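PDB 2ARK: flavodoxin, which probably serves as a low-potential electron donor to a number of redox enzymes, carrying FMN as its cofactor. Local coordinates for residues R73-V78 and M116-L121; K131-H136 and S147-E152. One frame throughout, in Å; residues are numbered along the deposited sequence.

Contacts 1 and 2 lie on opposite sides of the chain's centre, with centres about 28 Å apart, and share no helix or strand; together they illustrate how one flavodoxin fold fastens its parts in different ways. Contact 1 is buried and chiefly aromatic: two phenylalanine rings join helix 69-78 to the turn that ends helix 104-117. Contact 2 is only partly buried and joins the short strand 133-135 to the start of helix 148-168. There a single buried ring lies against the glutamate side chains of the helix, and a water ties the backbone to a carboxylate. Neighbouring subunits adjoin both places.

Contact 1. Residues R73-V78 and M116-L121; sequences RFFDDV and MNFGFL
Phe75 turns a ring edge toward the face of Phe118 in an offset edge-to-face pair, with centroids 5.8 Å apart and planes inclined by 73°. The touch itself is narrow: Phe75 CD2 comes within 3.7 Å of Phe118 CE1, which lies close to the plane of the Phe75 ring. Phe118 CZ also comes to 3.5 Å from the carbonyl oxygen Phe75 O, so the rim of this ring meets backbone as well as side chain. With CG anti to the carbonyl carbon (chi1 -83°), the Phe118 ring is carried toward helix 69-78. The two rings join neighbouring helical connections of the doubly wound flavodoxin fold: helix 69-78 links strand 55-61 to strand 90-97, helix 104-117 links the latter to strand 121-128, and both pack on the same face of the parallel sheet. Met114 and Leu115 of helix 104-117 also pack on Phe75. Phe118 is set just past the end of that helix, where Gly119 N bonds back to Met116 O at 2.8 Å and Gly119 takes a positive phi. Phe118 CB rests 3.7 Å above the ring plane of Phe120, toward the rim. Were Phe118 cut back to alanine, Phe75 would probably be left with a gap at its edge, and Trp83 without its edge-to-face mate. Met64 of a neighbouring subunit also packs on Phe118, and Trp83 NE1 donates to Asn117 O.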
ATOM      1  N   ARG A  73     -17.676   6.790   0.760  1.00 24.36           N
ATOM      2  CA  ARG A  73     -18.785   7.434   0.030  1.00 24.08           C
ATOM      3  C   ARG A  73     -18.800   8.951   0.244  1.00 25.31           C
ATOM      4  O   ARG A  73     -19.098   9.720  -0.670  1.00 25.90           O
ATOM      5  CB  ARG A  73     -20.114   6.816   0.437  1.00 23.67           C
ATOM      6  CG  ARG A  73     -21.375   7.415  -0.216  1.00 21.72           C
ATOM      7  CD  ARG A  73     -22.368   7.550   0.887  1.00 20.03           C
ATOM      8  NE  ARG A  73     -23.492   6.702   0.684  1.00 20.64           N
ATOM      9  CZ  ARG A  73     -24.368   6.313   1.608  1.00 19.43           C
ATOM     10  NH1 ARG A  73     -25.356   5.548   1.189  1.00 16.42           N
ATOM     11  NH2 ARG A  73     -24.266   6.632   2.913  1.00 16.91           N
ATOM     12  N   PHE A  74     -18.454   9.376   1.450  1.00 25.62           N
ATOM     13  CA  PHE A  74     -18.357  10.770   1.754  1.00 27.00           C
ATOM     14  C   PHE A  74     -17.308  11.476   0.874  1.00 28.03           C
ATOM     15  O   PHE A  74     -17.551  12.577   0.325  1.00 28.58           O
ATOM     16  CB  PHE A  74     -18.030  10.955   3.245  1.00 27.46           C
ATOM     17  CG  PHE A  74     -17.907  12.389   3.649  1.00 28.81           C
ATOM     18  CD1 PHE A  74     -19.047  13.120   4.014  1.00 29.22           C
ATOM     19  CD2 PHE A  74     -16.668  13.018   3.640  1.00 27.82           C
ATOM     20  CE1 PHE A  74     -18.949  14.473   4.372  1.00 28.00           C
ATOM     21  CE2 PHE A  74     -16.561  14.360   3.994  1.00 31.12           C
ATOM     22  CZ  PHE A  74     -17.706  15.091   4.358  1.00 28.33           C
ATOM     23  N   PHE A  75     -16.143  10.854   0.758  1.00 28.15           N
ATOM     24  CA  PHE A  75     -15.108  11.373  -0.100  1.00 28.86           C
ATOM     25  C   PHE A  75     -15.467  11.312  -1.567  1.00 29.38           C
ATOM     26  O   PHE A  75     -15.247  12.270  -2.277  1.00 30.16           O
ATOM     27  CB  PHE A  75     -13.752  10.714   0.215  1.00 29.23           C
ATOM     28  CG  PHE A  75     -13.076  11.335   1.394  1.00 28.08           C
ATOM     29  CD1 PHE A  75     -13.509  11.051   2.679  1.00 27.60           C
ATOM     30  CD2 PHE A  75     -12.060  12.255   1.221  1.00 28.51           C
ATOM     31  CE1 PHE A  75     -12.925  11.667   3.785  1.00 29.07           C
ATOM     32  CE2 PHE A  75     -11.464  12.880   2.313  1.00 28.63           C
ATOM     33  CZ  PHE A  75     -11.891  12.590   3.597  1.00 29.28           C
ATOM     34  N   ASP A  76     -16.040  10.202  -2.016  1.00 30.62           N
ATOM     35  CA  ASP A  76     -16.322  10.019  -3.431  1.00 31.84           C
ATOM     36  C   ASP A  76     -17.418  10.948  -3.836  1.00 31.97           C
ATOM     37  O   ASP A  76     -17.312  11.568  -4.878  1.00 32.03           O
ATOM     38  CB  ASP A  76     -16.759   8.577  -3.785  1.00 32.68           C
ATOM     39  CG  ASP A  76     -15.613   7.571  -3.743  1.00 35.28           C
ATOM     40  OD1 ASP A  76     -14.451   7.990  -3.965  1.00 38.88           O
ATOM     41  OD2 ASP A  76     -15.888   6.357  -3.503  1.00 35.92           O
ATOM     42  N   ASP A  77     -18.469  11.033  -3.017  1.00 32.09           N
ATOM     43  CA  ASP A  77     -19.727  11.620  -3.461  1.00 32.87           C
ATOM     44  C   ASP A  77     -20.030  12.999  -2.913  1.00 32.83           C
ATOM     45  O   ASP A  77     -20.599  13.828  -3.624  1.00 33.62           O
ATOM     46  CB  ASP A  77     -20.911  10.679  -3.188  1.00 33.08           C
ATOM     47  CG  ASP A  77     -20.913   9.430  -4.094  1.00 35.48           C
ATOM     48  OD1 ASP A  77     -20.039   9.277  -5.000  1.00 37.17           O
ATOM     49  OD2 ASP A  77     -21.822   8.588  -3.898  1.00 38.90           O
ATOM     50  N   VAL A  78     -19.688  13.241  -1.651  1.00 32.55           N
ATOM     51  CA  VAL A  78     -19.891  14.567  -1.046  1.00 32.03           C
ATOM     52  C   VAL A  78     -18.748  15.515  -1.433  1.00 31.93           C
ATOM     53  O   VAL A  78     -19.006  16.597  -1.935  1.00 31.97           O
ATOM     54  CB  VAL A  78     -20.121  14.497   0.509  1.00 32.23           C
ATOM     55  CG1 VAL A  78     -20.184  15.886   1.128  1.00 30.62           C
ATOM     56  CG2 VAL A  78     -21.417  13.730   0.817  1.00 30.48           C
HETATM   57  N   MSE A 116      -4.511  11.741  -0.217  1.00 33.08           N
HETATM   58  CA  MSE A 116      -3.521  12.206  -1.176  1.00 35.56           C
HETATM   59  C   MSE A 116      -4.129  12.489  -2.510  1.00 32.58           C
HETATM   60  O   MSE A 116      -3.679  13.382  -3.241  1.00 32.38           O
HETATM   61  CB  MSE A 116      -2.380  11.228  -1.330  1.00 34.08           C
HETATM   62  CG  MSE A 116      -1.409  11.373  -0.208  1.00 38.18           C
HETATM   63 SE   MSE A 116       0.196  10.269  -0.460  1.00 48.52          SE
HETATM   64  CE  MSE A 116      -0.658   8.396  -0.192  1.00 39.13           C
ATOM     65  N   ASN A 117      -5.172  11.740  -2.822  1.00 31.05           N
ATOM     66  CA  ASN A 117      -5.805  11.875  -4.110  1.00 29.97           C
ATOM     67  C   ASN A 117      -6.398  13.269  -4.275  1.00 29.08           C
ATOM     68  O   ASN A 117      -6.466  13.781  -5.383  1.00 29.19           O
ATOM     69  CB  ASN A 117      -6.871  10.798  -4.273  1.00 30.49           C
ATOM     70  CG  ASN A 117      -7.218  10.543  -5.700  1.00 29.43           C
ATOM     71  OD1 ASN A 117      -8.069  11.227  -6.268  1.00 28.41           O
ATOM     72  ND2 ASN A 117      -6.586   9.526  -6.293  1.00 27.24           N
ATOM     73  N   PHE A 118      -6.787  13.891  -3.164  1.00 28.05           N
ATOM     74  CA  PHE A 118      -7.323  15.246  -3.189  1.00 27.57           C
ATOM     75  C   PHE A 118      -6.233  16.316  -3.151  1.00 27.42           C
ATOM     76  O   PHE A 118      -6.540  17.497  -2.990  1.00 28.48           O
ATOM     77  CB  PHE A 118      -8.289  15.462  -2.019  1.00 27.52           C
ATOM     78  CG  PHE A 118      -9.688  14.965  -2.276  1.00 27.80           C
ATOM     79  CD1 PHE A 118     -10.031  13.635  -2.024  1.00 28.54           C
ATOM     80  CD2 PHE A 118     -10.666  15.837  -2.753  1.00 29.67           C
ATOM     81  CE1 PHE A 118     -11.330  13.169  -2.240  1.00 27.87           C
ATOM     82  CE2 PHE A 118     -11.974  15.395  -2.989  1.00 30.81           C
ATOM     83  CZ  PHE A 118     -12.305  14.044  -2.716  1.00 30.21           C
ATOM     84  N   GLY A 119      -4.975  15.907  -3.275  1.00 26.07           N
ATOM     85  CA  GLY A 119      -3.882  16.815  -3.319  1.00 25.66           C
ATOM     86  C   GLY A 119      -3.489  17.345  -1.958  1.00 25.52           C
ATOM     87  O   GLY A 119      -2.764  18.351  -1.870  1.00 25.46           O
ATOM     88  N   PHE A 120      -3.963  16.681  -0.897  1.00 25.01           N
ATOM     89  CA  PHE A 120      -3.584  17.032   0.475  1.00 24.36           C
ATOM     90  C   PHE A 120      -2.140  16.622   0.776  1.00 23.89           C
ATOM     91  O   PHE A 120      -1.594  15.703   0.163  1.00 22.94           O
ATOM     92  CB  PHE A 120      -4.513  16.357   1.495  1.00 25.05           C
ATOM     93  CG  PHE A 120      -5.968  16.740   1.373  1.00 25.18           C
ATOM     94  CD1 PHE A 120      -6.379  17.798   0.555  1.00 24.30           C
ATOM     95  CD2 PHE A 120      -6.919  16.068   2.130  1.00 26.12           C
ATOM     96  CE1 PHE A 120      -7.705  18.170   0.478  1.00 25.43           C
ATOM     97  CE2 PHE A 120      -8.267  16.417   2.086  1.00 27.73           C
ATOM     98  CZ  PHE A 120      -8.675  17.474   1.246  1.00 28.53           C
ATOM     99  N   LEU A 121      -1.531  17.334   1.717  1.00 23.73           N
ATOM    100  CA  LEU A 121      -0.239  16.966   2.292  1.00 23.69           C
ATOM    101  C   LEU A 121      -0.568  16.077   3.493  1.00 23.93           C
ATOM    102  O   LEU A 121      -1.256  16.536   4.429  1.00 24.33           O
ATOM    103  CB  LEU A 121       0.513  18.207   2.777  1.00 23.49           C
ATOM    104  CG  LEU A 121       1.286  19.247   1.950  1.00 24.42           C
ATOM    105  CD1 LEU A 121       2.673  18.737   1.641  1.00 26.46           C
ATOM    106  CD2 LEU A 121       0.582  19.723   0.657  1.00 23.58           C
TER

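Contact 2. Residues K131-H136 and S147-E152; sequences KKFTLH and SEEEKE
Glu149 OE2 accepts a hydrogen bond from a water 2.8 Å away, and the same water accepts from Lys132 N, also at 2.8 Å, so the helical side chain is tethered to the backbone just ahead of the strand. In this flavodoxin fold the strand, 133-135, belongs to the excursion between sheet strands 121-128 and 139-142, and helix 148-168 follows the latter. The side chain of Phe133 points toward the helix and meets Glu149 and Glu150. Glu149 CG sits between its own backbone N and carbonyl carbon (chi1 56°), and the extended chain beyond it passes slantwise across Phe133, carrying CD to 3.6 Å from Phe133 CB. The planes of the Glu149 carboxylate and the Phe133 ring are inclined by only 27°. At the far end, Phe133 CZ lies 3.7 Å from Glu150 CG, where the methylene, not the carboxylate, of Glu150 meets the ring. Ala153, one turn along the helix, and Trp100 of a neighbouring subunit also pack on the ring. Arg146 N donates to Glu150 OE1. Ser147, the N-cap, and Glu150 form a capping box: Glu150 N donates to Ser147 OG at 3.3 Å, and Ser147 N to Glu150 OE1 at 3.1 Å, on the anti side and 28° out of the carboxylate plane.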
ATOM      1  N   LYS A 131       6.957   2.824  25.250  1.00 29.70           N
ATOM      2  CA  LYS A 131       8.261   2.210  24.987  1.00 29.71           C
ATOM      3  C   LYS A 131       8.240   1.432  23.662  1.00 29.22           C
ATOM      4  O   LYS A 131       9.213   1.461  22.906  1.00 28.67           O
ATOM      5  CB  LYS A 131       8.619   1.294  26.152  1.00 29.51           C
ATOM      6  CG  LYS A 131      10.074   1.039  26.360  1.00 31.79           C
ATOM      7  CD  LYS A 131      10.228   0.398  27.749  1.00 36.11           C
ATOM      8  CE  LYS A 131      11.543   0.775  28.438  1.00 36.11           C
ATOM      9  NZ  LYS A 131      11.391   0.594  29.884  1.00 35.25           N
ATOM     10  N   LYS A 132       7.121   0.749  23.405  1.00 28.53           N
ATOM     11  CA  LYS A 132       6.895  -0.008  22.167  1.00 28.11           C
ATOM     12  C   LYS A 132       5.588   0.443  21.491  1.00 26.86           C
ATOM     13  O   LYS A 132       4.860  -0.364  20.913  1.00 26.85           O
ATOM     14  CB  LYS A 132       6.825  -1.511  22.476  1.00 28.48           C
ATOM     15  CG  LYS A 132       8.138  -2.105  22.826  1.00 31.12           C
ATOM     16  CD  LYS A 132       8.162  -3.625  22.724  1.00 35.36           C
ATOM     17  CE  LYS A 132       9.619  -4.100  22.501  1.00 37.94           C
ATOM     18  NZ  LYS A 132      10.295  -3.398  21.300  1.00 37.65           N
ATOM     19  N   PHE A 133       5.273   1.724  21.589  1.00 25.50           N
ATOM     20  CA  PHE A 133       4.013   2.192  21.088  1.00 24.62           C
ATOM     21  C   PHE A 133       4.148   3.506  20.308  1.00 24.82           C
ATOM     22  O   PHE A 133       4.497   4.552  20.876  1.00 24.09           O
ATOM     23  CB  PHE A 133       2.951   2.285  22.205  1.00 24.44           C
ATOM     24  CG  PHE A 133       1.555   2.093  21.700  1.00 23.56           C
ATOM     25  CD1 PHE A 133       0.804   3.182  21.252  1.00 24.15           C
ATOM     26  CD2 PHE A 133       1.011   0.824  21.602  1.00 24.26           C
ATOM     27  CE1 PHE A 133      -0.476   3.007  20.715  1.00 24.89           C
ATOM     28  CE2 PHE A 133      -0.285   0.631  21.098  1.00 25.56           C
ATOM     29  CZ  PHE A 133      -1.024   1.725  20.639  1.00 26.49           C
ATOM     30  N   THR A 134       3.827   3.434  19.008  1.00 24.51           N
ATOM     31  CA  THR A 134       3.951   4.583  18.119  1.00 23.91           C
ATOM     32  C   THR A 134       2.771   4.756  17.148  1.00 25.14           C
ATOM     33  O   THR A 134       1.712   4.140  17.315  1.00 25.90           O
ATOM     34  CB  THR A 134       5.335   4.620  17.430  1.00 23.25           C
ATOM     35  OG1 THR A 134       5.550   5.905  16.858  1.00 21.21           O
ATOM     36  CG2 THR A 134       5.510   3.524  16.373  1.00 21.88           C
ATOM     37  N   LEU A 135       2.935   5.620  16.146  1.00 25.86           N
ATOM     38  CA  LEU A 135       1.818   6.004  15.297  1.00 25.03           C
ATOM     39  C   LEU A 135       2.317   6.538  13.952  1.00 25.52           C
ATOM     40  O   LEU A 135       1.845   7.574  13.438  1.00 25.76           O
ATOM     41  CB  LEU A 135       0.911   7.005  16.040  1.00 24.91           C
ATOM     42  CG  LEU A 135       1.417   8.324  16.654  1.00 24.33           C
ATOM     43  CD1 LEU A 135       0.329   9.407  16.504  1.00 20.73           C
ATOM     44  CD2 LEU A 135       1.859   8.151  18.131  1.00 21.93           C
ATOM     45  N   HIS A 136       3.232   5.770  13.355  1.00 25.30           N
ATOM     46  CA  HIS A 136       3.946   6.176  12.143  1.00 25.25           C
ATOM     47  C   HIS A 136       3.100   6.506  10.915  1.00 24.99           C
ATOM     48  O   HIS A 136       3.510   7.335  10.081  1.00 24.83           O
ATOM     49  CB  HIS A 136       5.032   5.137  11.770  1.00 24.48           C
ATOM     50  CG  HIS A 136       6.166   5.079  12.732  1.00 24.42           C
ATOM     51  ND1 HIS A 136       6.270   5.919  13.819  1.00 25.72           N
ATOM     52  CD2 HIS A 136       7.269   4.296  12.760  1.00 25.50           C
ATOM     53  CE1 HIS A 136       7.379   5.651  14.481  1.00 23.38           C
ATOM     54  NE2 HIS A 136       8.006   4.674  13.855  1.00 24.56           N
ATOM     55  N   SER A 147      -5.554   1.734  27.309  1.00 35.34           N
ATOM     56  CA  SER A 147      -4.299   1.933  28.020  1.00 35.23           C
ATOM     57  C   SER A 147      -3.797   3.357  27.847  1.00 35.47           C
ATOM     58  O   SER A 147      -4.152   4.057  26.888  1.00 35.43           O
ATOM     59  CB  SER A 147      -3.229   0.931  27.574  1.00 34.92           C
ATOM     60  OG  SER A 147      -2.565   1.341  26.389  1.00 35.04           O
ATOM     61  N   GLU A 148      -2.958   3.771  28.789  1.00 35.59           N
ATOM     62  CA  GLU A 148      -2.383   5.098  28.777  1.00 35.85           C
ATOM     63  C   GLU A 148      -1.694   5.459  27.441  1.00 35.40           C
ATOM     64  O   GLU A 148      -1.913   6.549  26.898  1.00 34.81           O
ATOM     65  CB  GLU A 148      -1.447   5.292  29.981  1.00 36.06           C
ATOM     66  CG  GLU A 148      -1.291   6.758  30.349  1.00 39.27           C
ATOM     67  CD  GLU A 148      -2.587   7.553  30.060  1.00 44.60           C
ATOM     68  OE1 GLU A 148      -3.514   7.506  30.928  1.00 43.58           O
ATOM     69  OE2 GLU A 148      -2.679   8.190  28.952  1.00 45.14           O
ATOM     70  N   GLU A 149      -0.887   4.538  26.910  1.00 34.57           N
ATOM     71  CA  GLU A 149      -0.209   4.793  25.644  1.00 34.60           C
ATOM     72  C   GLU A 149      -1.175   4.815  24.432  1.00 33.74           C
ATOM     73  O   GLU A 149      -0.983   5.614  23.501  1.00 33.31           O
ATOM     74  CB  GLU A 149       0.988   3.848  25.442  1.00 34.32           C
ATOM     75  CG  GLU A 149       0.684   2.354  25.504  1.00 35.40           C
ATOM     76  CD  GLU A 149       1.962   1.490  25.547  1.00 36.29           C
ATOM     77  OE1 GLU A 149       1.926   0.322  25.081  1.00 37.19           O
ATOM     78  OE2 GLU A 149       3.007   1.984  26.040  1.00 38.50           O
ATOM     79  N   GLU A 150      -2.223   3.984  24.470  1.00 32.66           N
ATOM     80  CA  GLU A 150      -3.252   4.000  23.435  1.00 32.19           C
ATOM     81  C   GLU A 150      -3.994   5.322  23.419  1.00 31.92           C
ATOM     82  O   GLU A 150      -4.241   5.873  22.351  1.00 31.83           O
ATOM     83  CB  GLU A 150      -4.239   2.852  23.604  1.00 31.96           C
ATOM     84  CG  GLU A 150      -3.597   1.530  23.319  1.00 33.19           C
ATOM     85  CD  GLU A 150      -4.488   0.347  23.616  1.00 35.22           C
ATOM     86  OE1 GLU A 150      -5.391   0.441  24.485  1.00 35.57           O
ATOM     87  OE2 GLU A 150      -4.278  -0.693  22.954  1.00 37.07           O
ATOM     88  N   LYS A 151      -4.337   5.828  24.611  1.00 31.43           N
ATOM     89  CA  LYS A 151      -5.037   7.114  24.729  1.00 31.01           C
ATOM     90  C   LYS A 151      -4.125   8.240  24.248  1.00 29.77           C
ATOM     91  O   LYS A 151      -4.564   9.153  23.533  1.00 29.22           O
ATOM     92  CB  LYS A 151      -5.587   7.329  26.152  1.00 30.64           C
ATOM     93  CG  LYS A 151      -6.573   6.208  26.581  1.00 33.24           C
ATOM     94  CD  LYS A 151      -7.636   6.607  27.633  1.00 32.41           C
ATOM     95  CE  LYS A 151      -7.319   6.118  29.074  1.00 37.88           C
ATOM     96  NZ  LYS A 151      -8.467   6.290  30.095  1.00 36.09           N
ATOM     97  N   GLU A 152      -2.840   8.118  24.586  1.00 29.18           N
ATOM     98  CA  GLU A 152      -1.832   9.139  24.274  1.00 28.22           C
ATOM     99  C   GLU A 152      -1.471   9.186  22.797  1.00 27.86           C
ATOM    100  O   GLU A 152      -1.257  10.268  22.263  1.00 27.81           O
ATOM    101  CB  GLU A 152      -0.585   8.998  25.173  1.00 27.94           C
ATOM    102  CG  GLU A 152       0.391  10.195  25.154  1.00 26.79           C
ATOM    103  CD  GLU A 152      -0.270  11.573  25.343  1.00 28.50           C
ATOM    104  OE1 GLU A 152       0.198  12.532  24.692  1.00 28.45           O
ATOM    105  OE2 GLU A 152      -1.254  11.711  26.122  1.00 29.30           O
TER
HETATM  106  O   HOH W   1       4.857   0.174  24.973  1.00 30.76           O